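Local coordinates for protein glycosyltransferase Gtf1 (Streptococcus pneumoniae, PDB 4PQG) that belongs to the GT-B-fold glycosyltransferases and holds uridine-5'-diphosphate in a pocket of its chain, at residues Ile422-Val433 with Ile441-Ser452; His253-Ile264 with Val293-Tyr301. All blocks are in the same frame, centred on the assembly; numbering follows the deposited sequence.

Contact 1. Residues Ile422-Val433 with Ile441-Ser452; sequences IGSGLPLIGFDV and IEDGQNGYLIPS
Ile450, Leu428 and Phe431 bury the most surface where strand 428-431 runs parallel to strand 447-450, 8° apart. The backbone of Ile450 is bonded twice to segment 422-433, at Gly430 and at Asp432. Ile450 N donates to Gly430 O at 2.7 Å, and Ile450 O accepts from Asp432 N at 2.8 Å, with that donor 43° above the carbonyl plane. On the side chain, CD1 of Ile450 meets CG2 of Ile429 at 3.7 Å, and Tyr465 of helix 458-474 packs on both residues. Leu428 points to the other face of the sheet. CB of Leu428 lies 3.7 Å from CG1 of Ile441, the residue that leaves helix 436-440. Ile441 CD1 then reaches Gly430 N at 3.7 Å, over a residue with no side chain. Phe431 diverges from its neighbour across the strands. With its CG anti to the carbonyl carbon (chi1 -77°), the ring sets its edge to Ile450 O, in plane, and takes Ser452 OG over one face near the rim. Tyr465 also meets this ring edge-to-face. Gly447 CA makes a CA-H...O contact with Leu428 O at 3.2 Å. The whole is a right-handed beta-alpha-beta crossover at the edge of the parallel sheet in a GT-B Rossmann-like domain.

Contact 2. Residues His253-Ile264 with Val293-Tyr301; sequences HYSENATNEDYI and VLQEQFAKY
Tyr301, on the last turn of helix 288-301, reaches into the loop 253-264, which follows strand 244-248 in one of the Rossmann-like domains of the GT-B fold. Tyr301 CB touches Ile264 CG2 at 3.6 Å. CG meets the same methyl, and the ring then lies flat against Ile264, whose CB stands over the centre of the Tyr301 ring 3.6 Å away in a CH-pi contact. The opposite face is backed by Lys300 CG. Further out, CE2 faces Ile264 CD1, while CE1 approaches Asn260 O and Glu261 O. At the tip, Tyr301 OH donates to Asn260 O at 2.6 Å. Thr259 CG2 lies beside the hydroxyl. Asn260 itself is folded into an Asx turn: its OD1 accepts from Asp262 N and Tyr263 N, which come from opposite faces of the amide plane. Lys300 adds a clamp on the exposed side. Bent at chi3 and chi4, it brings NZ to Glu261 O and, in a salt bridge, to the anti lone pair of Glu261 OE2. One turn back, Ile264 CD1 packs on the Gln297 amide. Gln297 NE2 sits over the centre of the Tyr254 ring, 3.3 Å above its plane. The amide's other end faces His253, whose ND1 bonds to Gln290. His253 NE2 donates to Gln297 OE1 at 2.7 Å, with the oxygen only 3° out of the imidazole plane.

Contact 2 comes first along the chain and closes before contact 1 opens. Their centres lie 27 Å apart, and the nearest atoms are about 8 Å apart without touching. They share no sheet. Contact 2 belongs to the region of the seven-stranded parallel sheet, joining the loop after strand 244-248 to the helix that follows strand 282-285. Contact 1 is built on the last two strands of the six-stranded sheet, in the part of the chain that belongs to the glycosyl transferases group 1 family. The two domains face each other across the cleft that holds UDP. The side chains of Val433 and His253 are about 10 Å and 9 Å from the bound NAG, so both contacts approach that region from different domains.

Contact 1. Residues Ile422-Val433 with Ile441-Ser452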
loop_
_atom_site.group_PDB
_atom_site.type_symbol
_atom_site.label_atom_id
_atom_site.label_comp_id
_atom_site.label_asym_id
_atom_site.label_seq_id
_atom_site.Cartn_x
_atom_site.Cartn_y
_atom_site.Cartn_z
ATOM N N ILE A 422 0.906 12.764 15.093
ATOM C CA ILE A 422 1.042 14.141 15.616
ATOM C C ILE A 422 -0.184 15.021 15.302
ATOM O O ILE A 422 -0.507 15.942 16.065
ATOM C CB ILE A 422 2.345 14.870 15.170
ATOM C CG1 ILE A 422 2.382 15.090 13.656
ATOM C CG2 ILE A 422 3.591 14.131 15.664
ATOM C CD1 ILE A 422 3.278 16.233 13.226
ATOM N N GLY A 423 -0.839 14.743 14.173
ATOM C CA GLY A 423 -2.098 15.403 13.811
ATOM C C GLY A 423 -3.222 15.114 14.788
ATOM O O GLY A 423 -4.181 15.876 14.872
ATOM N N SER A 424 -3.107 14.004 15.515
ATOM C CA SER A 424 -4.024 13.660 16.598
ATOM C C SER A 424 -3.409 13.942 17.994
ATOM O O SER A 424 -3.871 13.412 19.012
ATOM C CB SER A 424 -4.441 12.189 16.494
ATOM O OG SER A 424 -5.468 11.994 15.533
ATOM N N GLY A 425 -2.357 14.755 18.017
ATOM C CA GLY A 425 -1.744 15.215 19.262
ATOM C C GLY A 425 -1.009 14.146 20.053
ATOM O O GLY A 425 -1.018 14.155 21.293
ATOM N N LEU A 426 -0.367 13.220 19.351
ATOM C CA LEU A 426 0.430 12.216 20.063
ATOM C C LEU A 426 1.875 12.627 20.077
ATOM O O LEU A 426 2.434 12.957 19.025
ATOM C CB LEU A 426 0.277 10.815 19.443
ATOM C CG LEU A 426 -1.117 10.175 19.473
ATOM C CD1 LEU A 426 -1.110 8.807 18.804
ATOM C CD2 LEU A 426 -1.633 10.056 20.890
ATOM N N PRO A 427 2.490 12.626 21.273
ATOM C CA PRO A 427 3.944 12.696 21.333
ATOM C C PRO A 427 4.514 11.443 20.682
ATOM O O PRO A 427 3.850 10.403 20.683
ATOM C CB PRO A 427 4.237 12.674 22.842
ATOM C CG PRO A 427 2.976 13.180 23.465
ATOM C CD PRO A 427 1.894 12.566 22.623
ATOM N N LEU A 428 5.718 11.553 20.128
ATOM C CA LEU A 428 6.382 10.417 19.483
ATOM C C LEU A 428 7.675 10.056 20.209
ATOM O O LEU A 428 8.446 10.935 20.573
ATOM C CB LEU A 428 6.696 10.730 18.013
ATOM C CG LEU A 428 5.628 11.361 17.115
ATOM C CD1 LEU A 428 6.177 11.543 15.710
ATOM C CD2 LEU A 428 4.374 10.513 17.073
ATOM N N ILE A 429 7.920 8.765 20.411
ATOM C CA ILE A 429 9.255 8.304 20.842
ATOM C C ILE A 429 9.840 7.386 19.767
ATOM O O ILE A 429 9.262 6.346 19.477
ATOM C CB ILE A 429 9.202 7.562 22.203
ATOM C CG1 ILE A 429 8.602 8.463 23.299
ATOM C CG2 ILE A 429 10.589 7.065 22.584
ATOM C CD1 ILE A 429 8.284 7.735 24.601
ATOM N N GLY A 430 10.970 7.775 19.179
ATOM C CA GLY A 430 11.588 6.982 18.122
ATOM C C GLY A 430 13.084 7.153 17.990
ATOM O O GLY A 430 13.698 7.974 18.682
ATOM N N PHE A 431 13.678 6.374 17.094
ATOM C CA PHE A 431 15.110 6.471 16.837
ATOM C C PHE A 431 15.478 7.774 16.127
ATOM O O PHE A 431 14.703 8.291 15.308
ATOM C CB PHE A 431 15.579 5.301 15.980
ATOM C CG PHE A 431 15.720 4.001 16.720
ATOM C CD1 PHE A 431 16.602 3.870 17.801
ATOM C CD2 PHE A 431 15.012 2.872 16.301
ATOM C CE1 PHE A 431 16.753 2.651 18.449
ATOM C CE2 PHE A 431 15.159 1.654 16.960
ATOM C CZ PHE A 431 16.032 1.546 18.033
ATOM N N ASP A 432 16.664 8.297 16.451
ATOM C CA ASP A 432 17.213 9.463 15.784
ATOM C C ASP A 432 17.776 9.040 14.428
ATOM O O ASP A 432 18.988 8.905 14.258
ATOM C CB ASP A 432 18.308 10.090 16.651
ATOM C CG ASP A 432 18.690 11.502 16.203
ATOM O OD1 ASP A 432 18.219 11.964 15.143
ATOM O OD2 ASP A 432 19.467 12.159 16.924
ATOM N N VAL A 433 16.880 8.794 13.471
ATOM C CA VAL A 433 17.277 8.293 12.159
ATOM C C VAL A 433 16.490 9.021 11.079
ATOM O O VAL A 433 15.355 9.416 11.313
ATOM C CB VAL A 433 17.071 6.755 12.018
ATOM C CG1 VAL A 433 18.115 5.984 12.828
ATOM C CG2 VAL A 433 15.656 6.338 12.397
ATOM N N ILE A 441 9.766 14.584 15.072
ATOM C CA ILE A 441 10.110 14.590 16.499
ATOM C C ILE A 441 11.123 15.697 16.794
ATOM O O ILE A 441 12.208 15.736 16.206
ATOM C CB ILE A 441 10.674 13.230 16.995
ATOM C CG1 ILE A 441 9.820 12.059 16.502
ATOM C CG2 ILE A 441 10.777 13.211 18.519
ATOM C CD1 ILE A 441 10.332 10.690 16.925
ATOM N N GLU A 442 10.732 16.611 17.682
ATOM C CA GLU A 442 11.641 17.608 18.270
ATOM C C GLU A 442 12.037 17.094 19.639
ATOM O O GLU A 442 11.232 17.139 20.573
ATOM C CB GLU A 442 10.933 18.949 18.456
ATOM C CG GLU A 442 10.448 19.595 17.177
ATOM C CD GLU A 442 11.427 20.599 16.614
ATOM O OE1 GLU A 442 12.477 20.844 17.251
ATOM O OE2 GLU A 442 11.130 21.139 15.527
ATOM N N ASP A 443 13.265 16.596 19.760
ATOM C CA ASP A 443 13.670 15.922 20.991
ATOM C C ASP A 443 13.417 16.809 22.199
ATOM O O ASP A 443 13.880 17.947 22.245
ATOM C CB ASP A 443 15.144 15.513 20.949
ATOM C CG ASP A 443 15.542 14.675 22.156
ATOM O OD1 ASP A 443 14.831 13.698 22.466
ATOM O OD2 ASP A 443 16.558 15.003 22.812
ATOM N N GLY A 444 12.664 16.279 23.157
ATOM C CA GLY A 444 12.383 16.979 24.395
ATOM C C GLY A 444 11.219 17.947 24.314
ATOM O O GLY A 444 10.808 18.485 25.338
ATOM N N GLN A 445 10.694 18.183 23.109
ATOM C CA GLN A 445 9.589 19.134 22.917
ATOM C C GLN A 445 8.283 18.416 22.615
ATOM O O GLN A 445 7.252 18.730 23.212
ATOM C CB GLN A 445 9.894 20.142 21.794
ATOM C CG GLN A 445 11.128 21.025 22.004
ATOM C CD GLN A 445 11.023 21.955 23.208
ATOM O OE1 GLN A 445 9.927 22.301 23.664
ATOM N NE2 GLN A 445 12.175 22.359 23.737
ATOM N N ASN A 446 8.309 17.463 21.675
ATOM C CA ASN A 446 7.103 16.669 21.422
ATOM C C ASN A 446 7.328 15.171 21.609
ATOM O O ASN A 446 6.567 14.346 21.107
ATOM C CB ASN A 446 6.479 17.002 20.044
ATOM C CG ASN A 446 7.243 16.389 18.889
ATOM O OD1 ASN A 446 8.477 16.464 18.830
ATOM N ND2 ASN A 446 6.511 15.777 17.948
ATOM N N GLY A 447 8.361 14.829 22.366
ATOM C CA GLY A 447 8.711 13.434 22.582
ATOM C C GLY A 447 10.210 13.324 22.688
ATOM O O GLY A 447 10.884 14.266 23.147
ATOM N N TYR A 448 10.735 12.179 22.258
ATOM C CA TYR A 448 12.166 11.898 22.356
ATOM C C TYR A 448 12.751 11.182 21.143
ATOM O O TYR A 448 12.153 10.255 20.604
ATOM C CB TYR A 448 12.451 11.032 23.565
ATOM C CG TYR A 448 12.041 11.605 24.891
ATOM C CD1 TYR A 448 12.672 12.741 25.421
ATOM C CD2 TYR A 448 11.038 10.991 25.640
ATOM C CE1 TYR A 448 12.291 13.254 26.656
ATOM C CE2 TYR A 448 10.665 11.488 26.872
ATOM C CZ TYR A 448 11.293 12.612 27.375
ATOM O OH TYR A 448 10.893 13.089 28.600
ATOM N N LEU A 449 13.938 11.619 20.744
ATOM C CA LEU A 449 14.735 10.914 19.786
ATOM C C LEU A 449 15.774 10.082 20.531
ATOM O O LEU A 449 16.545 10.602 21.327
ATOM C CB LEU A 449 15.399 11.891 18.816
ATOM C CG LEU A 449 14.485 12.536 17.768
ATOM C CD1 LEU A 449 15.213 13.667 17.051
ATOM C CD2 LEU A 449 13.980 11.525 16.757
ATOM N N ILE A 450 15.772 8.783 20.277
ATOM C CA ILE A 450 16.705 7.870 20.922
ATOM C C ILE A 450 17.870 7.568 19.985
ATOM O O ILE A 450 17.647 7.145 18.854
ATOM C CB ILE A 450 15.979 6.585 21.371
ATOM C CG1 ILE A 450 14.889 6.965 22.387
ATOM C CG2 ILE A 450 16.969 5.547 21.909
ATOM C CD1 ILE A 450 14.074 5.819 22.941
ATOM N N PRO A 451 19.121 7.792 20.450
ATOM C CA PRO A 451 20.291 7.498 19.623
ATOM C C PRO A 451 20.209 6.066 19.146
ATOM O O PRO A 451 19.792 5.199 19.899
ATOM C CB PRO A 451 21.469 7.649 20.598
ATOM C CG PRO A 451 20.957 8.533 21.678
ATOM C CD PRO A 451 19.499 8.220 21.806
ATOM N N SER A 452 20.564 5.833 17.890
ATOM C CA SER A 452 20.538 4.498 17.320
ATOM C C SER A 452 21.974 4.078 17.065
ATOM O O SER A 452 22.833 4.916 16.785
ATOM C CB SER A 452 19.751 4.493 16.005
ATOM O OG SER A 452 19.522 3.170 15.528
HETATM O O HOH W 1 21.387 8.169 16.039
#

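Contact 2. Residues His253-Ile264 with Val293-Tyr301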
loop_
_atom_site.group_PDB
_atom_site.type_symbol
_atom_site.label_atom_id
_atom_site.label_comp_id
_atom_site.label_asym_id
_atom_site.label_seq_id
_atom_site.Cartn_x
_atom_site.Cartn_y
_atom_site.Cartn_z
ATOM N N HIS A 253 16.711 5.571 -0.218
ATOM C CA HIS A 253 16.890 5.286 -1.649
ATOM C C HIS A 253 18.247 4.745 -2.010
ATOM O O HIS A 253 18.549 4.561 -3.199
ATOM C CB HIS A 253 16.636 6.568 -2.435
ATOM C CG HIS A 253 17.592 7.656 -2.056
ATOM N ND1 HIS A 253 17.332 8.526 -1.052
ATOM C CD2 HIS A 253 18.881 7.921 -2.493
ATOM C CE1 HIS A 253 18.397 9.330 -0.878
ATOM N NE2 HIS A 253 19.347 8.958 -1.763
ATOM N N TYR A 254 19.080 4.485 -1.008
ATOM C CA TYR A 254 20.409 3.922 -1.221
ATOM C C TYR A 254 20.819 3.158 0.045
ATOM O O TYR A 254 20.205 3.329 1.099
ATOM C CB TYR A 254 21.411 5.041 -1.535
ATOM C CG TYR A 254 21.901 5.767 -0.301
ATOM C CD1 TYR A 254 23.212 5.576 0.167
ATOM C CD2 TYR A 254 21.051 6.607 0.428
ATOM C CE1 TYR A 254 23.661 6.219 1.309
ATOM C CE2 TYR A 254 21.495 7.242 1.584
ATOM C CZ TYR A 254 22.798 7.044 2.009
ATOM O OH TYR A 254 23.258 7.672 3.138
ATOM N N SER A 255 21.834 2.309 -0.062
ATOM C CA SER A 255 22.331 1.563 1.085
ATOM C C SER A 255 23.604 2.190 1.616
ATOM O O SER A 255 24.670 2.179 0.964
ATOM C CB SER A 255 22.552 0.093 0.751
ATOM O OG SER A 255 21.323 -0.496 0.356
ATOM N N GLU A 256 23.469 2.758 2.807
ATOM C CA GLU A 256 24.571 3.430 3.458
ATOM C C GLU A 256 25.737 2.480 3.715
ATOM O O GLU A 256 26.880 2.829 3.440
ATOM C CB GLU A 256 24.107 4.067 4.761
ATOM C CG GLU A 256 25.058 5.137 5.247
ATOM C CD GLU A 256 24.595 5.825 6.518
ATOM O OE1 GLU A 256 23.607 5.372 7.145
ATOM O OE2 GLU A 256 25.235 6.836 6.886
ATOM N N ASN A 257 25.454 1.280 4.224
ATOM C CA ASN A 257 26.540 0.328 4.524
ATOM C C ASN A 257 27.373 -0.095 3.299
ATOM O O ASN A 257 28.558 -0.374 3.432
ATOM C CB ASN A 257 26.047 -0.893 5.317
ATOM C CG ASN A 257 24.662 -1.344 4.900
ATOM O OD1 ASN A 257 23.693 -0.567 4.959
ATOM N ND2 ASN A 257 24.549 -2.607 4.487
ATOM N N ALA A 258 26.766 -0.094 2.112
ATOM C CA ALA A 258 27.468 -0.528 0.893
ATOM C C ALA A 258 28.132 0.611 0.126
ATOM O O ALA A 258 28.962 0.383 -0.748
ATOM C CB ALA A 258 26.514 -1.276 -0.024
ATOM N N THR A 259 27.732 1.833 0.442
ATOM C CA THR A 259 28.163 3.019 -0.283
ATOM C C THR A 259 29.478 3.574 0.297
ATOM O O THR A 259 29.710 3.521 1.503
ATOM C CB THR A 259 27.013 4.052 -0.263
ATOM O OG1 THR A 259 25.879 3.480 -0.937
ATOM C CG2 THR A 259 27.406 5.381 -0.916
ATOM N N ASN A 260 30.353 4.052 -0.585
ATOM C CA ASN A 260 31.570 4.755 -0.188
ATOM C C ASN A 260 31.796 5.940 -1.124
ATOM O O ASN A 260 30.889 6.320 -1.873
ATOM C CB ASN A 260 32.777 3.803 -0.132
ATOM C CG ASN A 260 33.171 3.247 -1.503
ATOM O OD1 ASN A 260 33.027 3.903 -2.532
ATOM N ND2 ASN A 260 33.699 2.039 -1.507
ATOM N N GLU A 261 32.994 6.519 -1.095
ATOM C CA GLU A 261 33.289 7.722 -1.876
ATOM C C GLU A 261 33.152 7.529 -3.387
ATOM O O GLU A 261 32.729 8.450 -4.105
ATOM C CB GLU A 261 34.698 8.213 -1.558
ATOM C CG GLU A 261 34.800 9.723 -1.456
ATOM C CD GLU A 261 34.108 10.251 -0.217
ATOM O OE1 GLU A 261 34.580 9.928 0.894
ATOM O OE2 GLU A 261 33.092 10.972 -0.350
ATOM N N ASP A 262 33.491 6.335 -3.866
ATOM C CA ASP A 262 33.534 6.073 -5.306
ATOM C C ASP A 262 32.366 5.264 -5.872
ATOM O O ASP A 262 32.162 5.241 -7.088
ATOM C CB ASP A 262 34.862 5.410 -5.669
ATOM C CG ASP A 262 36.047 6.299 -5.347
ATOM O OD1 ASP A 262 35.983 7.499 -5.681
ATOM O OD2 ASP A 262 37.017 5.810 -4.740
ATOM N N TYR A 263 31.612 4.620 -4.986
ATOM C CA TYR A 263 30.565 3.687 -5.366
ATOM C C TYR A 263 29.311 3.902 -4.538
ATOM O O TYR A 263 29.373 4.026 -3.315
ATOM C CB TYR A 263 31.078 2.252 -5.175
ATOM C CG TYR A 263 30.013 1.177 -5.224
ATOM C CD1 TYR A 263 29.534 0.692 -6.447
ATOM C CD2 TYR A 263 29.502 0.624 -4.050
ATOM C CE1 TYR A 263 28.563 -0.305 -6.494
ATOM C CE2 TYR A 263 28.522 -0.368 -4.085
ATOM C CZ TYR A 263 28.057 -0.837 -5.301
ATOM O OH TYR A 263 27.091 -1.835 -5.328
ATOM N N ILE A 264 28.169 3.920 -5.205
ATOM C CA ILE A 264 26.896 3.958 -4.504
ATOM C C ILE A 264 26.038 2.745 -4.885
ATOM O O ILE A 264 26.014 2.334 -6.046
ATOM C CB ILE A 264 26.129 5.270 -4.760
ATOM C CG1 ILE A 264 24.889 5.337 -3.865
ATOM C CG2 ILE A 264 25.787 5.436 -6.238
ATOM C CD1 ILE A 264 24.413 6.738 -3.549
ATOM N N VAL A 293 20.195 15.092 0.013
ATOM C CA VAL A 293 20.989 13.858 -0.064
ATOM C C VAL A 293 21.021 13.325 -1.496
ATOM O O VAL A 293 22.088 13.093 -2.065
ATOM C CB VAL A 293 20.449 12.775 0.906
ATOM C CG1 VAL A 293 21.034 11.405 0.572
ATOM C CG2 VAL A 293 20.772 13.150 2.346
ATOM N N LEU A 294 19.844 13.168 -2.086
ATOM C CA LEU A 294 19.739 12.622 -3.429
ATOM C C LEU A 294 20.414 13.536 -4.449
ATOM O O LEU A 294 21.163 13.061 -5.311
ATOM C CB LEU A 294 18.273 12.380 -3.804
ATOM C CG LEU A 294 17.961 11.640 -5.117
ATOM C CD1 LEU A 294 18.660 10.288 -5.198
ATOM C CD2 LEU A 294 16.450 11.493 -5.284
ATOM N N GLN A 295 20.166 14.846 -4.344
ATOM C CA GLN A 295 20.808 15.790 -5.272
ATOM C C GLN A 295 22.332 15.624 -5.267
ATOM O O GLN A 295 22.950 15.452 -6.324
ATOM C CB GLN A 295 20.399 17.243 -4.988
ATOM C CG GLN A 295 20.670 18.162 -6.174
ATOM C CD GLN A 295 19.663 17.969 -7.292
ATOM O OE1 GLN A 295 18.496 18.286 -7.124
ATOM N NE2 GLN A 295 20.115 17.448 -8.443
ATOM N N GLU A 296 22.921 15.640 -4.074
ATOM C CA GLU A 296 24.352 15.421 -3.898
ATOM C C GLU A 296 24.816 14.113 -4.532
ATOM O O GLU A 296 25.878 14.064 -5.163
ATOM C CB GLU A 296 24.737 15.432 -2.408
ATOM C CG GLU A 296 24.546 16.782 -1.718
ATOM C CD GLU A 296 24.742 16.732 -0.199
ATOM O OE1 GLU A 296 24.832 15.624 0.377
ATOM O OE2 GLU A 296 24.805 17.816 0.430
ATOM N N GLN A 297 24.042 13.044 -4.349
ATOM C CA GLN A 297 24.469 11.742 -4.865
ATOM C C GLN A 297 24.417 11.691 -6.386
ATOM O O GLN A 297 25.280 11.087 -7.010
ATOM C CB GLN A 297 23.685 10.598 -4.220
ATOM C CG GLN A 297 24.075 10.380 -2.764
ATOM C CD GLN A 297 23.042 9.597 -1.989
ATOM O OE1 GLN A 297 21.866 9.544 -2.356
ATOM N NE2 GLN A 297 23.479 8.969 -0.917
ATOM N N PHE A 298 23.412 12.334 -6.977
ATOM C CA PHE A 298 23.359 12.449 -8.430
ATOM C C PHE A 298 24.616 13.129 -8.977
ATOM O O PHE A 298 25.220 12.665 -9.957
ATOM C CB PHE A 298 22.069 13.162 -8.880
ATOM C CG PHE A 298 20.919 12.210 -9.127
ATOM C CD1 PHE A 298 21.054 11.157 -10.040
ATOM C CD2 PHE A 298 19.728 12.345 -8.441
ATOM C CE1 PHE A 298 20.019 10.256 -10.260
ATOM C CE2 PHE A 298 18.686 11.471 -8.665
ATOM C CZ PHE A 298 18.831 10.421 -9.577
ATOM N N ALA A 299 25.032 14.201 -8.304
ATOM C CA ALA A 299 26.222 14.958 -8.700
ATOM C C ALA A 299 27.500 14.166 -8.476
ATOM O O ALA A 299 28.407 14.213 -9.297
ATOM C CB ALA A 299 26.276 16.289 -7.958
ATOM N N LYS A 300 27.563 13.426 -7.374
ATOM C CA LYS A 300 28.782 12.703 -7.004
ATOM C C LYS A 300 28.988 11.405 -7.799
ATOM O O LYS A 300 30.121 11.047 -8.148
ATOM C CB LYS A 300 28.765 12.415 -5.500
ATOM C CG LYS A 300 30.112 12.059 -4.900
ATOM C CD LYS A 300 29.930 11.342 -3.571
ATOM C CE LYS A 300 31.026 11.689 -2.585
ATOM N NZ LYS A 300 32.366 11.319 -3.111
ATOM N N TYR A 301 27.901 10.695 -8.088
ATOM C CA TYR A 301 28.020 9.341 -8.649
ATOM C C TYR A 301 27.563 9.156 -10.097
ATOM O O TYR A 301 27.837 8.111 -10.702
ATOM C CB TYR A 301 27.291 8.330 -7.757
ATOM C CG TYR A 301 27.785 8.289 -6.330
ATOM C CD1 TYR A 301 28.948 7.592 -5.989
ATOM C CD2 TYR A 301 27.078 8.922 -5.318
ATOM C CE1 TYR A 301 29.395 7.545 -4.677
ATOM C CE2 TYR A 301 27.507 8.874 -4.004
ATOM C CZ TYR A 301 28.666 8.187 -3.690
ATOM O OH TYR A 301 29.099 8.155 -2.391
#